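Lactate dehydrogenase (Eimeria maxima, PDB 6CT6) probably catalyses the NADH-dependent reduction of pyruvate to lactate, and here holds NADH together with the substrate analogue oxamate. Local coordinates at residues B[149-161]-B[245-257]. Numbering follows the deposited sequence.
With NAI (1,4-dihydronicotinamide adenine dinucleotide), chain D.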
loop_
_atom_site.group_PDB
_atom_site.type_symbol
_atom_site.label_atom_id
_atom_site.label_comp_id
_atom_site.label_asym_id
_atom_site.label_seq_id
_atom_site.Cartn_x
_atom_site.Cartn_y
_atom_site.Cartn_z
ATOM N N LYS B 149 -0.851 -30.793 -6.458
ATOM C CA LYS B 149 -1.526 -29.907 -7.401
ATOM C C LYS B 149 -2.573 -29.038 -6.719
ATOM O O LYS B 149 -2.840 -27.921 -7.174
ATOM C CB LYS B 149 -2.180 -30.724 -8.518
ATOM C CG LYS B 149 -1.212 -31.551 -9.343
ATOM C CD LYS B 149 -0.228 -30.681 -10.105
ATOM C CE LYS B 149 0.593 -31.515 -11.070
ATOM N NZ LYS B 149 1.306 -32.611 -10.363
ATOM N N HIS B 150 -3.187 -29.531 -5.645
ATOM C CA HIS B 150 -4.208 -28.764 -4.942
ATOM C C HIS B 150 -3.629 -27.778 -3.934
ATOM O O HIS B 150 -4.403 -27.124 -3.224
ATOM C CB HIS B 150 -5.184 -29.705 -4.228
ATOM C CG HIS B 150 -4.574 -30.458 -3.086
ATOM N ND1 HIS B 150 -3.853 -31.620 -3.258
ATOM C CD2 HIS B 150 -4.572 -30.210 -1.755
ATOM C CE1 HIS B 150 -3.435 -32.056 -2.083
ATOM N NE2 HIS B 150 -3.858 -31.218 -1.155
ATOM N N MET B 151 -2.303 -27.649 -3.850
ATOM C CA MET B 151 -1.669 -26.712 -2.930
ATOM C C MET B 151 -0.946 -25.582 -3.654
ATOM O O MET B 151 -0.100 -24.911 -3.053
ATOM C CB MET B 151 -0.693 -27.444 -2.008
ATOM C CG MET B 151 -1.357 -28.359 -0.995
ATOM S SD MET B 151 -2.414 -27.500 0.194
ATOM C CE MET B 151 -1.212 -26.794 1.319
ATOM N N ILE B 152 -1.259 -25.349 -4.927
ATOM C CA ILE B 152 -0.652 -24.252 -5.671
ATOM C C ILE B 152 -1.645 -23.755 -6.710
ATOM O O ILE B 152 -2.384 -24.538 -7.312
ATOM C CB ILE B 152 0.688 -24.674 -6.318
ATOM C CG1 ILE B 152 1.325 -23.496 -7.064
ATOM C CG2 ILE B 152 0.493 -25.854 -7.262
ATOM C CD1 ILE B 152 2.800 -23.699 -7.366
ATOM N N CYS B 153 -1.664 -22.438 -6.902
ATOM C CA CYS B 153 -2.507 -21.805 -7.903
ATOM C C CYS B 153 -1.883 -20.473 -8.287
ATOM O O CYS B 153 -0.905 -20.024 -7.685
ATOM C CB CYS B 153 -3.936 -21.596 -7.391
ATOM S SG CYS B 153 -4.054 -20.456 -5.999
ATOM N N GLY B 154 -2.465 -19.841 -9.294
ATOM C CA GLY B 154 -2.042 -18.521 -9.731
ATOM C C GLY B 154 -3.150 -17.511 -9.508
ATOM O O GLY B 154 -4.326 -17.811 -9.726
ATOM N N MET B 155 -2.769 -16.318 -9.060
ATOM C CA MET B 155 -3.700 -15.206 -8.926
ATOM C C MET B 155 -3.798 -14.488 -10.263
ATOM O O MET B 155 -2.793 -13.985 -10.779
ATOM C CB MET B 155 -3.244 -14.234 -7.835
ATOM C CG MET B 155 -4.262 -13.131 -7.482
ATOM S SD MET B 155 -4.606 -11.909 -8.771
ATOM C CE MET B 155 -3.025 -11.082 -8.954
ATOM N N ALA B 156 -5.002 -14.449 -10.827
ATOM C CA ALA B 156 -5.274 -13.553 -11.942
ATOM C C ALA B 156 -6.766 -13.280 -12.067
ATOM O O ALA B 156 -7.184 -12.124 -12.193
ATOM C CB ALA B 156 -4.722 -14.132 -13.247
ATOM N N GLY B 157 -7.578 -14.337 -12.017
ATOM C CA GLY B 157 -9.004 -14.178 -12.262
ATOM C C GLY B 157 -9.678 -13.231 -11.286
ATOM O O GLY B 157 -10.579 -12.477 -11.660
ATOM N N MET B 158 -9.259 -13.261 -10.018
ATOM C CA MET B 158 -9.838 -12.348 -9.037
ATOM C C MET B 158 -9.625 -10.897 -9.449
ATOM O O MET B 158 -10.536 -10.069 -9.324
ATOM C CB MET B 158 -9.237 -12.609 -7.654
ATOM C CG MET B 158 -9.789 -11.707 -6.552
ATOM S SD MET B 158 -11.570 -11.900 -6.341
ATOM C CE MET B 158 -11.852 -10.918 -4.868
ATOM N N LEU B 159 -8.431 -10.574 -9.950
ATOM C CA LEU B 159 -8.149 -9.218 -10.410
ATOM C C LEU B 159 -8.938 -8.890 -11.671
ATOM O O LEU B 159 -9.587 -7.841 -11.755
ATOM C CB LEU B 159 -6.652 -9.057 -10.667
ATOM C CG LEU B 159 -6.218 -7.778 -11.391
ATOM C CD1 LEU B 159 -6.397 -6.557 -10.506
ATOM C CD2 LEU B 159 -4.787 -7.905 -11.858
ATOM N N ASP B 160 -8.863 -9.760 -12.679
ATOM C CA ASP B 160 -9.611 -9.524 -13.910
ATOM C C ASP B 160 -11.106 -9.431 -13.629
ATOM O O ASP B 160 -11.795 -8.553 -14.167
ATOM C CB ASP B 160 -9.314 -10.636 -14.918
ATOM C CG ASP B 160 -7.872 -10.622 -15.398
ATOM O OD1 ASP B 160 -7.330 -9.518 -15.611
ATOM O OD2 ASP B 160 -7.278 -11.712 -15.556
ATOM N N SER B 161 -11.624 -10.323 -12.780
ATOM C CA SER B 161 -13.039 -10.285 -12.427
ATOM C C SER B 161 -13.399 -8.997 -11.695
ATOM O O SER B 161 -14.487 -8.442 -11.901
ATOM C CB SER B 161 -13.397 -11.496 -11.569
ATOM O OG SER B 161 -13.197 -12.705 -12.282
ATOM N N ALA B 245 -4.720 -3.497 -6.531
ATOM C CA ALA B 245 -5.708 -4.558 -6.704
ATOM C C ALA B 245 -5.070 -5.935 -6.849
ATOM O O ALA B 245 -5.631 -6.901 -6.306
ATOM C CB ALA B 245 -6.608 -4.240 -7.905
ATOM N N PRO B 246 -3.940 -6.108 -7.545
ATOM C CA PRO B 246 -3.305 -7.438 -7.563
ATOM C C PRO B 246 -2.890 -7.939 -6.189
ATOM O O PRO B 246 -3.075 -9.127 -5.889
ATOM C CB PRO B 246 -2.090 -7.228 -8.479
ATOM C CG PRO B 246 -2.476 -6.107 -9.368
ATOM C CD PRO B 246 -3.358 -5.204 -8.553
ATOM N N GLY B 247 -2.317 -7.074 -5.348
ATOM C CA GLY B 247 -1.877 -7.515 -4.034
ATOM C C GLY B 247 -3.036 -7.905 -3.135
ATOM O O GLY B 247 -2.973 -8.912 -2.422
ATOM N N THR B 248 -4.112 -7.119 -3.159
ATOM C CA THR B 248 -5.278 -7.426 -2.339
ATOM C C THR B 248 -5.945 -8.718 -2.797
ATOM O O THR B 248 -6.371 -9.528 -1.969
ATOM C CB THR B 248 -6.255 -6.253 -2.385
ATOM O OG1 THR B 248 -5.568 -5.046 -2.029
ATOM C CG2 THR B 248 -7.422 -6.458 -1.428
ATOM N N SER B 249 -6.030 -8.937 -4.112
ATOM C CA SER B 249 -6.599 -10.180 -4.628
ATOM C C SER B 249 -5.841 -11.391 -4.100
ATOM O O SER B 249 -6.449 -12.351 -3.607
ATOM C CB SER B 249 -6.588 -10.169 -6.159
ATOM O OG SER B 249 -7.421 -9.144 -6.674
ATOM N N ALA B 250 -4.510 -11.367 -4.203
ATOM C CA ALA B 250 -3.707 -12.485 -3.717
ATOM C C ALA B 250 -3.896 -12.692 -2.222
ATOM O O ALA B 250 -3.972 -13.834 -1.749
ATOM C CB ALA B 250 -2.232 -12.247 -4.034
ATOM N N ILE B 251 -3.972 -11.600 -1.458
ATOM C CA ILE B 251 -4.056 -11.721 -0.005
ATOM C C ILE B 251 -5.400 -12.313 0.410
ATOM O O ILE B 251 -5.478 -13.094 1.365
ATOM C CB ILE B 251 -3.796 -10.352 0.652
ATOM C CG1 ILE B 251 -2.287 -10.053 0.683
ATOM C CG2 ILE B 251 -4.378 -10.285 2.063
ATOM C CD1 ILE B 251 -1.478 -10.924 1.645
ATOM N N LEU B 252 -6.476 -11.963 -0.296
ATOM C CA LEU B 252 -7.773 -12.551 0.024
ATOM C C LEU B 252 -7.766 -14.053 -0.225
ATOM O O LEU B 252 -8.368 -14.816 0.541
ATOM C CB LEU B 252 -8.887 -11.872 -0.781
ATOM C CG LEU B 252 -9.195 -10.415 -0.418
ATOM C CD1 LEU B 252 -10.384 -9.892 -1.215
ATOM C CD2 LEU B 252 -9.450 -10.255 1.081
ATOM N N MET B 253 -7.075 -14.500 -1.277
ATOM C CA MET B 253 -6.941 -15.933 -1.519
ATOM C C MET B 253 -6.183 -16.601 -0.379
ATOM O O MET B 253 -6.595 -17.652 0.127
ATOM C CB MET B 253 -6.231 -16.176 -2.851
ATOM C CG MET B 253 -7.004 -15.689 -4.071
ATOM S SD MET B 253 -5.987 -15.586 -5.568
ATOM C CE MET B 253 -5.509 -17.299 -5.779
ATOM N N ALA B 254 -5.074 -15.991 0.050
ATOM C CA ALA B 254 -4.303 -16.536 1.164
ATOM C C ALA B 254 -5.131 -16.565 2.441
ATOM O O ALA B 254 -5.026 -17.505 3.238
ATOM C CB ALA B 254 -3.037 -15.709 1.372
ATOM N N GLU B 255 -5.948 -15.534 2.659
ATOM C CA GLU B 255 -6.792 -15.492 3.849
ATOM C C GLU B 255 -7.814 -16.619 3.828
ATOM O O GLU B 255 -8.111 -17.220 4.867
ATOM C CB GLU B 255 -7.490 -14.136 3.938
ATOM C CG GLU B 255 -8.356 -13.952 5.167
ATOM C CD GLU B 255 -9.117 -12.644 5.143
ATOM O OE1 GLU B 255 -9.793 -12.368 4.127
ATOM O OE2 GLU B 255 -9.034 -11.889 6.130
ATOM N N SER B 256 -8.363 -16.916 2.651
ATOM C CA SER B 256 -9.327 -18.001 2.530
ATOM C C SER B 256 -8.697 -19.336 2.906
ATOM O O SER B 256 -9.338 -20.174 3.550
ATOM C CB SER B 256 -9.884 -18.039 1.104
ATOM O OG SER B 256 -11.067 -18.819 1.031
ATOM N N TYR B 257 -7.436 -19.548 2.524
ATOM C CA TYR B 257 -6.730 -20.759 2.932
ATOM C C TYR B 257 -6.474 -20.769 4.434
ATOM O O TYR B 257 -6.706 -21.780 5.109
ATOM C CB TYR B 257 -5.405 -20.883 2.179
ATOM C CG TYR B 257 -4.536 -21.995 2.724
ATOM C CD1 TYR B 257 -4.760 -23.314 2.362
ATOM C CD2 TYR B 257 -3.514 -21.728 3.623
ATOM C CE1 TYR B 257 -3.984 -24.337 2.868
ATOM C CE2 TYR B 257 -2.731 -22.745 4.135
ATOM C CZ TYR B 257 -2.973 -24.048 3.753
ATOM O OH TYR B 257 -2.200 -25.066 4.255
HETATM P PA NAI D . 8.681 -5.589 -9.117
HETATM O O1A NAI D . 9.828 -5.511 -10.100
HETATM O O2A NAI D . 8.259 -4.351 -8.362
HETATM O O5B NAI D . 9.053 -6.725 -8.043
HETATM C C5B NAI D . 9.690 -7.934 -8.447
HETATM C C4B NAI D . 10.734 -8.278 -7.399
HETATM O O4B NAI D . 11.199 -9.623 -7.538
HETATM C C3B NAI D . 11.964 -7.381 -7.502
HETATM O O3B NAI D . 12.111 -6.637 -6.290
HETATM C C2B NAI D . 13.125 -8.335 -7.711
HETATM O O2B NAI D . 14.316 -7.919 -7.041
HETATM C C1B NAI D . 12.558 -9.609 -7.115
HETATM N N9A NAI D . 13.263 -10.855 -7.491
HETATM C C8A NAI D . 13.952 -11.151 -8.612
HETATM N N7A NAI D . 14.445 -12.417 -8.534
HETATM C C5A NAI D . 14.072 -12.932 -7.347
HETATM C C6A NAI D . 14.240 -14.202 -6.614
HETATM N N6A NAI D . 14.936 -15.228 -7.148
HETATM N N1A NAI D . 13.674 -14.309 -5.390
HETATM C C2A NAI D . 12.972 -13.303 -4.833
HETATM N N3A NAI D . 12.784 -12.125 -5.444
HETATM C C4A NAI D . 13.298 -11.892 -6.671
HETATM O O3 NAI D . 7.401 -6.208 -9.887
HETATM P PN NAI D . 5.876 -6.178 -9.349
HETATM O O1N NAI D . 5.230 -4.890 -9.803
HETATM O O2N NAI D . 5.862 -6.556 -7.885
HETATM O O5D NAI D . 5.234 -7.378 -10.210
HETATM C C5D NAI D . 5.705 -8.705 -10.007
HETATM C C4D NAI D . 5.115 -9.679 -11.019
HETATM O O4D NAI D . 3.685 -9.722 -10.926
HETATM C C3D NAI D . 5.451 -9.268 -12.444
HETATM O O3D NAI D . 5.840 -10.431 -13.179
HETATM C C2D NAI D . 4.153 -8.707 -12.977
HETATM O O2D NAI D . 4.038 -8.802 -14.397
HETATM C C1D NAI D . 3.156 -9.590 -12.248
HETATM N N1N NAI D . 1.762 -9.128 -12.225
HETATM C C2N NAI D . 0.847 -10.098 -12.268
HETATM C C3N NAI D . -0.507 -9.843 -12.240
HETATM C C7N NAI D . -1.435 -11.020 -12.304
HETATM O O7N NAI D . -0.984 -12.139 -12.118
HETATM N N7N NAI D . -2.720 -10.831 -12.577
HETATM C C4N NAI D . -1.031 -8.434 -12.153
HETATM C C5N NAI D . 0.058 -7.461 -12.112
HETATM C C6N NAI D . 1.400 -7.841 -12.140
#
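Met155 and Met253 meet at the centre of this packing, their side chains crossing at about a right angle with Met155 CG 3.6 Å from Met253 SD. The Met155 chain leaves with CG anti to the backbone N (chi1 -172°) and then bends twice, which lays SD against Ser249 CB and brings CE to 3.6 Å from Pro246 O. Met253 turns at its last torsion and carries CE to the thiol of Cys153, 3.5 Å from SG. At one end of the row, Met151 CE comes obliquely upon the Tyr257 ring, 3.5 Å from OH. At the other, Leu159 divides its two branches: CD1 presses on Ala245 CB at 3.5 Å, tighter than usual for two methyls, while CD2 lies against Pro246 CG. Met158 CG rests against CB and OG of Ser249, and its CE touches Leu252 CD1.

Ser249 OG, a polar atom buried in this largely apolar seam, donates to Ala245 O of the preceding helical turn (2.9 Å). That oxygen also accepts Ser249 N, the two donors arriving from opposite faces of its plane.

Leu159 and Pro246 also line the nicotinamide site, with Leu159 CD2 3.7 Å from NAI N7N and Pro246 CG 3.9 Å from NAI C4N. Leu159 touches oxamate as well, so the contact forms part of the wall where cofactor and substrate analogue come together.

Strand 152-155 lies between strands 126-129 and 263-272 in the mixed sheet that contains the Rossmann strands. Helix 244-259 packs against this strand; its segment 245-257 runs roughly antiparallel to strand 152-155 (152° between the two axes), and Met253 reaches Phe265 on strand 263-272. Helix 19-31 flanks the same helix through Met24, and Val59 of the second subunit packs on Ser249 and Leu252.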